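Local coordinates for protein N-(5'-phosphoribosyl)anthranilate isomerase (Jonesia denitrificans, PDB 4WUI) that probably catalyses the isomerisation of N-(5-phospho-beta-D-ribosyl)anthranilate to 1-(2-carboxyphenylamino)-1-deoxy-D-ribulose 5-phosphate, the third step of tryptophan biosynthesis from chorismate, at residues 5-11 with 25-31; 57-63 with 79-85. All blocks are in the same frame, centred on the assembly; numbering follows the deposited sequence. Where two conformers were deposited one is given.

Interaction 1: residues 5-11 with 25-31; sequences YIKVCGL and VDAIGFV
The Tyr5 ring takes the CB of Asp26 over the centre of one face. This CH-pi contact has Asp26 CB 3.6 Å from the centroid of the Tyr5 ring. The Phe30 ring has Ile28 CG2 above one face, set toward the rim. At its edge, in the ring plane, Leu11 O lies 3.6 Å from Phe30 CD1. These groups belong to the first beta-alpha-beta unit of a TIM barrel, where strands 5-8 and 27-31 pair in parallel. Tyr5 CG is anti to the backbone N (chi1 -169°), and the ring reaches along Asp26 to Ala27, where Tyr5 OH meets Ala27 CB at 3.3 Å. The hydroxyl is hydrogen-bonded to Asp57 of the next strand. A leucine at Tyr5 would probably leave the Asp57 carboxylate without this partner and the Asp26 methylene without its ring face. The Asp26 carboxylate turns back to the strand: Ile6 N donates to the anti lone pair of Asp26 OD2 at 2.8 Å. The Lys7 chain runs past Ala27 CB into the barrel, where its amine forms a salt bridge with Asp176. On the Val8 and Ile28 face, the Leu11 and Ile28 side chains cross at about a right angle, with Leu11 CD2 3.9 Å from Ile28 CG2. Gly29 brings its CA to 4.2 Å from Cys9 SG. Cys9 itself lies near a bound citrate, probably from the crystallisation liquor. Beyond the strand, Leu11 N donates to Gly29 O at 3.1 Å. One water then closes the end, donating to Leu11 O at 2.9 Å and accepting from Val31 N.

Interaction 2: residues 57-63 with 79-85; sequences DTVLVVA and VSVLQLH
Val59 CG1 presses on Gln83 CB at 3.5 Å, in the tightly packed part of this contact. Strands 57-62 and 81-84 are parallel neighbours of the TIM barrel, joined through helix 67-77 in a right-handed beta-alpha-beta crossover. Val59, Val61, Val81 and Gln83 point into the barrel. The extended Gln83 chain lies alongside Val61, with Gln83 NE2 3.8 Å from Val61 CG1. Gln83 OE1 rests against Val59 CG1 and Val61 CG2 and accepts a hydrogen bond from Lys7. The other face packs on helices 67-77 and 42-50. There Val62 CG2 meets Leu84 CD2 at 3.6 Å, side by side. Leu60 and Leu82 also point the same way, joined through Leu60 CD2 and Leu82 CD1. The backbone ladder between the faces is regular, and its Gln83 N to Leu60 O bond is nearly straight, 172° at the hydrogen. At the start of the strands the side chains join in. Thr58 N donates to Ser80 OG at 3.0 Å, and Ser80 N donates to Thr58 OG1 at the same length. Thr58 OG1 sits between its own backbone N and carbonyl carbon (chi1 58°), which brings it to Ser80 N. The far end is looser. His85 is exposed, and its CB lies 4.0 Å from Ala63 CB while the imidazole leads away to Gln87. His85 N still bonds to Val62 O. The chemistry implies a mainly apolar pairing. The buried Gln83 side-chain oxygen is bonded by Lys7. Each hydroxyl oxygen takes the other residue's backbone N-H, consistent with a set register at the start.

In the fold
Interactions 1 and 2 are two successive strand pairings in one eight-stranded barrel, each closed by its own connecting helix. Strands 27-32 and 57-62 are direct neighbours, so the contacts share a seam, where Phe30 N probably bonds to Val59 O at 2.8 Å. Cys9 SG also packs on Val61 CG2 inside the barrel. Both contacts are largely buried. Interaction 2 is richer in branched aliphatic pairs and has an exposed end at His85. Interaction 1 relies more on a ring face, a carboxylate and glycines, and its first segment leaves the strand after Val8. Polar side chains inside the barrel tie the two contacts together, whereas the helix-facing sides are mainly apolar.

Interaction 1: residues 5-11 with 25-31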
loop_
_atom_site.group_PDB
_atom_site.type_symbol
_atom_site.label_atom_id
_atom_site.label_comp_id
_atom_site.label_asym_id
_atom_site.label_seq_id
_atom_site.Cartn_x
_atom_site.Cartn_y
_atom_site.Cartn_z
ATOM N N TYR A 5 -0.046 10.933 0.972
ATOM C CA TYR A 5 0.362 9.962 -0.046
ATOM C C TYR A 5 -0.731 8.913 -0.241
ATOM O O TYR A 5 -1.222 8.378 0.736
ATOM C CB TYR A 5 1.652 9.329 0.404
ATOM C CG TYR A 5 2.410 8.485 -0.586
ATOM C CD1 TYR A 5 3.458 9.002 -1.333
ATOM C CD2 TYR A 5 2.145 7.150 -0.745
ATOM C CE1 TYR A 5 4.236 8.222 -2.164
ATOM C CE2 TYR A 5 2.907 6.352 -1.588
ATOM C CZ TYR A 5 3.968 6.889 -2.281
ATOM O OH TYR A 5 4.737 6.041 -3.016
ATOM N N ILE A 6 -1.087 8.623 -1.492
ATOM C CA ILE A 6 -2.137 7.647 -1.790
ATOM C C ILE A 6 -1.577 6.511 -2.634
ATOM O O ILE A 6 -1.121 6.740 -3.757
ATOM C CB ILE A 6 -3.326 8.277 -2.525
ATOM C CG1 ILE A 6 -3.986 9.358 -1.652
ATOM C CG2 ILE A 6 -4.323 7.201 -2.924
ATOM C CD1 ILE A 6 -5.073 10.182 -2.366
ATOM N N LYS A 7 -1.635 5.304 -2.081
ATOM C CA LYS A 7 -1.279 4.088 -2.798
ATOM C C LYS A 7 -2.520 3.250 -3.045
ATOM O O LYS A 7 -3.285 2.982 -2.126
ATOM C CB LYS A 7 -0.279 3.261 -1.993
ATOM C CG LYS A 7 0.062 1.935 -2.690
ATOM C CD LYS A 7 1.336 1.336 -2.151
ATOM C CE LYS A 7 1.487 -0.115 -2.423
ATOM N NZ LYS A 7 0.861 -0.943 -1.360
ATOM N N VAL A 8 -2.675 2.806 -4.291
ATOM C CA VAL A 8 -3.649 1.780 -4.631
ATOM C C VAL A 8 -2.859 0.495 -4.835
ATOM O O VAL A 8 -1.912 0.452 -5.627
ATOM C CB VAL A 8 -4.451 2.135 -5.876
ATOM C CG1 VAL A 8 -5.542 1.100 -6.059
ATOM C CG2 VAL A 8 -5.040 3.553 -5.743
ATOM N N CYS A 9 -3.233 -0.535 -4.085
ATOM C CA CYS A 9 -2.480 -1.777 -4.071
ATOM C C CYS A 9 -3.218 -2.883 -4.795
ATOM O O CYS A 9 -4.431 -2.927 -4.814
ATOM C CB CYS A 9 -2.188 -2.204 -2.631
ATOM S SG CYS A 9 -0.817 -3.388 -2.560
ATOM N N GLY A 10 -2.480 -3.822 -5.355
ATOM C CA GLY A 10 -3.105 -4.984 -5.936
ATOM C C GLY A 10 -3.787 -4.750 -7.265
ATOM O O GLY A 10 -4.871 -5.288 -7.498
ATOM N N LEU A 11 -3.151 -3.979 -8.152
ATOM C CA LEU A 11 -3.690 -3.780 -9.491
ATOM C C LEU A 11 -3.240 -4.909 -10.388
ATOM O O LEU A 11 -2.147 -5.443 -10.258
ATOM C CB LEU A 11 -3.251 -2.447 -10.068
ATOM C CG LEU A 11 -4.129 -1.238 -9.612
ATOM C CD1 LEU A 11 -4.105 -0.970 -8.157
ATOM C CD2 LEU A 11 -3.762 0.000 -10.409
ATOM N N VAL A 25 -2.787 9.197 -8.463
ATOM C CA VAL A 25 -2.301 8.533 -7.258
ATOM C C VAL A 25 -0.785 8.660 -7.167
ATOM O O VAL A 25 -0.088 8.966 -8.126
ATOM C CB VAL A 25 -2.728 7.057 -7.175
ATOM C CG1 VAL A 25 -4.256 6.893 -7.264
ATOM C CG2 VAL A 25 -1.979 6.204 -8.199
ATOM N N ASP A 26 -0.264 8.357 -5.984
ATOM C CA ASP A 26 1.168 8.410 -5.750
ATOM C C ASP A 26 1.898 7.106 -5.929
ATOM O O ASP A 26 3.112 7.107 -6.195
ATOM C CB ASP A 26 1.436 8.973 -4.364
ATOM C CG ASP A 26 0.819 10.327 -4.216
ATOM O OD1 ASP A 26 1.168 11.231 -4.972
ATOM O OD2 ASP A 26 -0.072 10.478 -3.368
ATOM N N ALA A 27 1.189 5.980 -5.785
ATOM C CA ALA A 27 1.825 4.658 -5.884
ATOM C C ALA A 27 0.820 3.640 -6.354
ATOM O O ALA A 27 -0.387 3.745 -6.065
ATOM C CB ALA A 27 2.422 4.211 -4.549
ATOM N N ILE A 28 1.344 2.629 -7.037
ATOM C CA ILE A 28 0.589 1.453 -7.467
ATOM C C ILE A 28 1.342 0.226 -6.999
ATOM O O ILE A 28 2.557 0.101 -7.251
ATOM C CB ILE A 28 0.431 1.393 -9.011
ATOM C CG1 ILE A 28 -0.514 2.479 -9.492
ATOM C CG2 ILE A 28 -0.031 0.003 -9.442
ATOM C CD1 ILE A 28 -0.520 2.691 -11.033
ATOM N N GLY A 29 0.641 -0.683 -6.319
ATOM C CA GLY A 29 1.193 -1.963 -5.933
ATOM C C GLY A 29 0.810 -3.102 -6.859
ATOM O O GLY A 29 -0.328 -3.223 -7.271
ATOM N N PHE A 30 1.798 -3.940 -7.136
ATOM C CA PHE A 30 1.658 -5.179 -7.907
ATOM C C PHE A 30 2.007 -6.318 -6.965
ATOM O O PHE A 30 3.139 -6.387 -6.458
ATOM C CB PHE A 30 2.596 -5.161 -9.115
ATOM C CG PHE A 30 2.312 -4.039 -10.078
ATOM C CD1 PHE A 30 1.065 -3.922 -10.699
ATOM C CD2 PHE A 30 3.276 -3.091 -10.388
ATOM C CE1 PHE A 30 0.813 -2.877 -11.585
ATOM C CE2 PHE A 30 2.987 -2.047 -11.278
ATOM C CZ PHE A 30 1.767 -1.957 -11.865
ATOM N N VAL A 31 1.032 -7.175 -6.705
ATOM C CA VAL A 31 1.175 -8.233 -5.728
ATOM C C VAL A 31 1.737 -9.496 -6.359
ATOM O O VAL A 31 1.238 -9.970 -7.377
ATOM C CB VAL A 31 -0.180 -8.516 -5.066
ATOM C CG1 VAL A 31 -0.157 -9.786 -4.209
ATOM C CG2 VAL A 31 -0.632 -7.321 -4.266
HETATM O O HOH W 1 -1.576 -7.073 -7.940
#

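Interaction 2: residues 57-63 with 79-85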
loop_
_atom_site.group_PDB
_atom_site.type_symbol
_atom_site.label_atom_id
_atom_site.label_comp_id
_atom_site.label_asym_id
_atom_site.label_seq_id
_atom_site.Cartn_x
_atom_site.Cartn_y
_atom_site.Cartn_z
ATOM N N ASP A 57 5.080 5.906 -7.953
ATOM C CA ASP A 57 5.972 4.888 -7.455
ATOM C C ASP A 57 5.352 3.508 -7.680
ATOM O O ASP A 57 4.242 3.245 -7.227
ATOM C CB ASP A 57 6.193 5.096 -5.937
ATOM C CG ASP A 57 7.007 6.316 -5.581
ATOM O OD1 ASP A 57 7.878 6.697 -6.369
ATOM O OD2 ASP A 57 6.806 6.862 -4.472
ATOM N N THR A 58 6.075 2.634 -8.359
ATOM C CA THR A 58 5.641 1.258 -8.503
ATOM C C THR A 58 6.207 0.424 -7.355
ATOM O O THR A 58 7.363 0.572 -6.965
ATOM C CB THR A 58 6.078 0.706 -9.861
ATOM O OG1 THR A 58 7.498 0.805 -9.970
ATOM C CG2 THR A 58 5.385 1.413 -11.012
ATOM N N VAL A 59 5.372 -0.467 -6.827
ATOM C CA VAL A 59 5.690 -1.210 -5.631
ATOM C C VAL A 59 5.444 -2.686 -5.878
ATOM O O VAL A 59 4.331 -3.087 -6.220
ATOM C CB VAL A 59 4.826 -0.728 -4.437
ATOM C CG1 VAL A 59 5.263 -1.431 -3.159
ATOM C CG2 VAL A 59 4.872 0.789 -4.285
ATOM N N LEU A 60 6.477 -3.503 -5.690
ATOM C CA LEU A 60 6.341 -4.957 -5.680
ATOM C C LEU A 60 5.981 -5.366 -4.270
ATOM O O LEU A 60 6.723 -5.077 -3.327
ATOM C CB LEU A 60 7.642 -5.631 -6.107
ATOM C CG LEU A 60 7.655 -7.143 -5.983
ATOM C CD1 LEU A 60 6.643 -7.771 -6.957
ATOM C CD2 LEU A 60 9.023 -7.705 -6.245
ATOM N N VAL A 61 4.840 -6.047 -4.122
ATOM C CA VAL A 61 4.341 -6.449 -2.815
ATOM C C VAL A 61 4.453 -7.958 -2.677
ATOM O O VAL A 61 3.846 -8.691 -3.458
ATOM C CB VAL A 61 2.871 -5.992 -2.635
ATOM C CG1 VAL A 61 2.348 -6.397 -1.300
ATOM C CG2 VAL A 61 2.729 -4.497 -2.858
ATOM N N VAL A 62 5.259 -8.429 -1.723
ATOM C CA VAL A 62 5.474 -9.847 -1.502
ATOM C C VAL A 62 5.091 -10.248 -0.084
ATOM O O VAL A 62 5.013 -9.422 0.831
ATOM C CB VAL A 62 6.944 -10.255 -1.789
ATOM C CG1 VAL A 62 7.249 -10.119 -3.265
ATOM C CG2 VAL A 62 7.916 -9.406 -0.961
ATOM N N ALA A 63 4.871 -11.541 0.094
ATOM C CA ALA A 63 4.428 -12.095 1.368
ATOM C C ALA A 63 5.172 -13.363 1.774
ATOM O O ALA A 63 5.555 -13.507 2.931
ATOM C CB ALA A 63 2.924 -12.371 1.329
ATOM N N VAL A 79 10.637 -2.241 -10.490
ATOM C CA VAL A 79 9.820 -1.451 -9.583
ATOM C C VAL A 79 10.680 -0.434 -8.803
ATOM O O VAL A 79 11.890 -0.583 -8.622
ATOM C CB VAL A 79 9.035 -2.313 -8.602
ATOM C CG1 VAL A 79 7.995 -3.165 -9.332
ATOM C CG2 VAL A 79 9.959 -3.150 -7.717
ATOM N N SER A 80 10.007 0.583 -8.287
ATOM C CA SER A 80 10.624 1.592 -7.435
ATOM C C SER A 80 10.868 1.067 -6.015
ATOM O O SER A 80 11.844 1.458 -5.370
ATOM C CB SER A 80 9.699 2.833 -7.336
ATOM O OG SER A 80 9.037 3.240 -8.542
ATOM N N VAL A 81 9.932 0.289 -5.489
ATOM C CA VAL A 81 9.864 -0.048 -4.068
ATOM C C VAL A 81 9.574 -1.543 -3.900
ATOM O O VAL A 81 8.773 -2.099 -4.646
ATOM C CB VAL A 81 8.729 0.736 -3.377
ATOM C CG1 VAL A 81 8.547 0.348 -1.931
ATOM C CG2 VAL A 81 8.905 2.237 -3.509
ATOM N N LEU A 82 10.216 -2.147 -2.904
ATOM C CA LEU A 82 9.893 -3.495 -2.436
ATOM C C LEU A 82 9.151 -3.407 -1.117
ATOM O O LEU A 82 9.712 -2.911 -0.132
ATOM C CB LEU A 82 11.182 -4.305 -2.284
ATOM C CG LEU A 82 11.028 -5.711 -1.701
ATOM C CD1 LEU A 82 10.136 -6.595 -2.556
ATOM C CD2 LEU A 82 12.391 -6.366 -1.536
ATOM N N GLN A 83 7.889 -3.863 -1.078
ATOM C CA GLN A 83 7.068 -3.864 0.111
ATOM C C GLN A 83 6.942 -5.293 0.650
ATOM O O GLN A 83 6.487 -6.195 -0.067
ATOM C CB GLN A 83 5.666 -3.283 -0.165
ATOM C CG GLN A 83 4.748 -3.320 1.018
ATOM C CD GLN A 83 3.354 -2.838 0.709
ATOM O OE1 GLN A 83 3.172 -1.837 0.019
ATOM N NE2 GLN A 83 2.355 -3.545 1.217
ATOM N N LEU A 84 7.330 -5.483 1.912
ATOM C CA LEU A 84 7.354 -6.772 2.569
ATOM C C LEU A 84 6.179 -6.874 3.530
ATOM O O LEU A 84 6.017 -6.055 4.437
ATOM C CB LEU A 84 8.659 -6.910 3.362
ATOM C CG LEU A 84 9.922 -6.768 2.543
ATOM C CD1 LEU A 84 11.152 -6.795 3.444
ATOM C CD2 LEU A 84 9.999 -7.806 1.455
ATOM N N HIS A 85 5.372 -7.914 3.359
ATOM C CA HIS A 85 4.280 -8.141 4.283
ATOM C C HIS A 85 4.794 -8.597 5.659
ATOM O O HIS A 85 5.989 -8.845 5.867
ATOM C CB HIS A 85 3.353 -9.174 3.699
ATOM C CG HIS A 85 1.938 -9.071 4.171
ATOM N ND1 HIS A 85 1.298 -10.083 4.861
ATOM C CD2 HIS A 85 1.012 -8.096 3.992
ATOM C CE1 HIS A 85 0.045 -9.730 5.102
ATOM N NE2 HIS A 85 -0.151 -8.524 4.590
#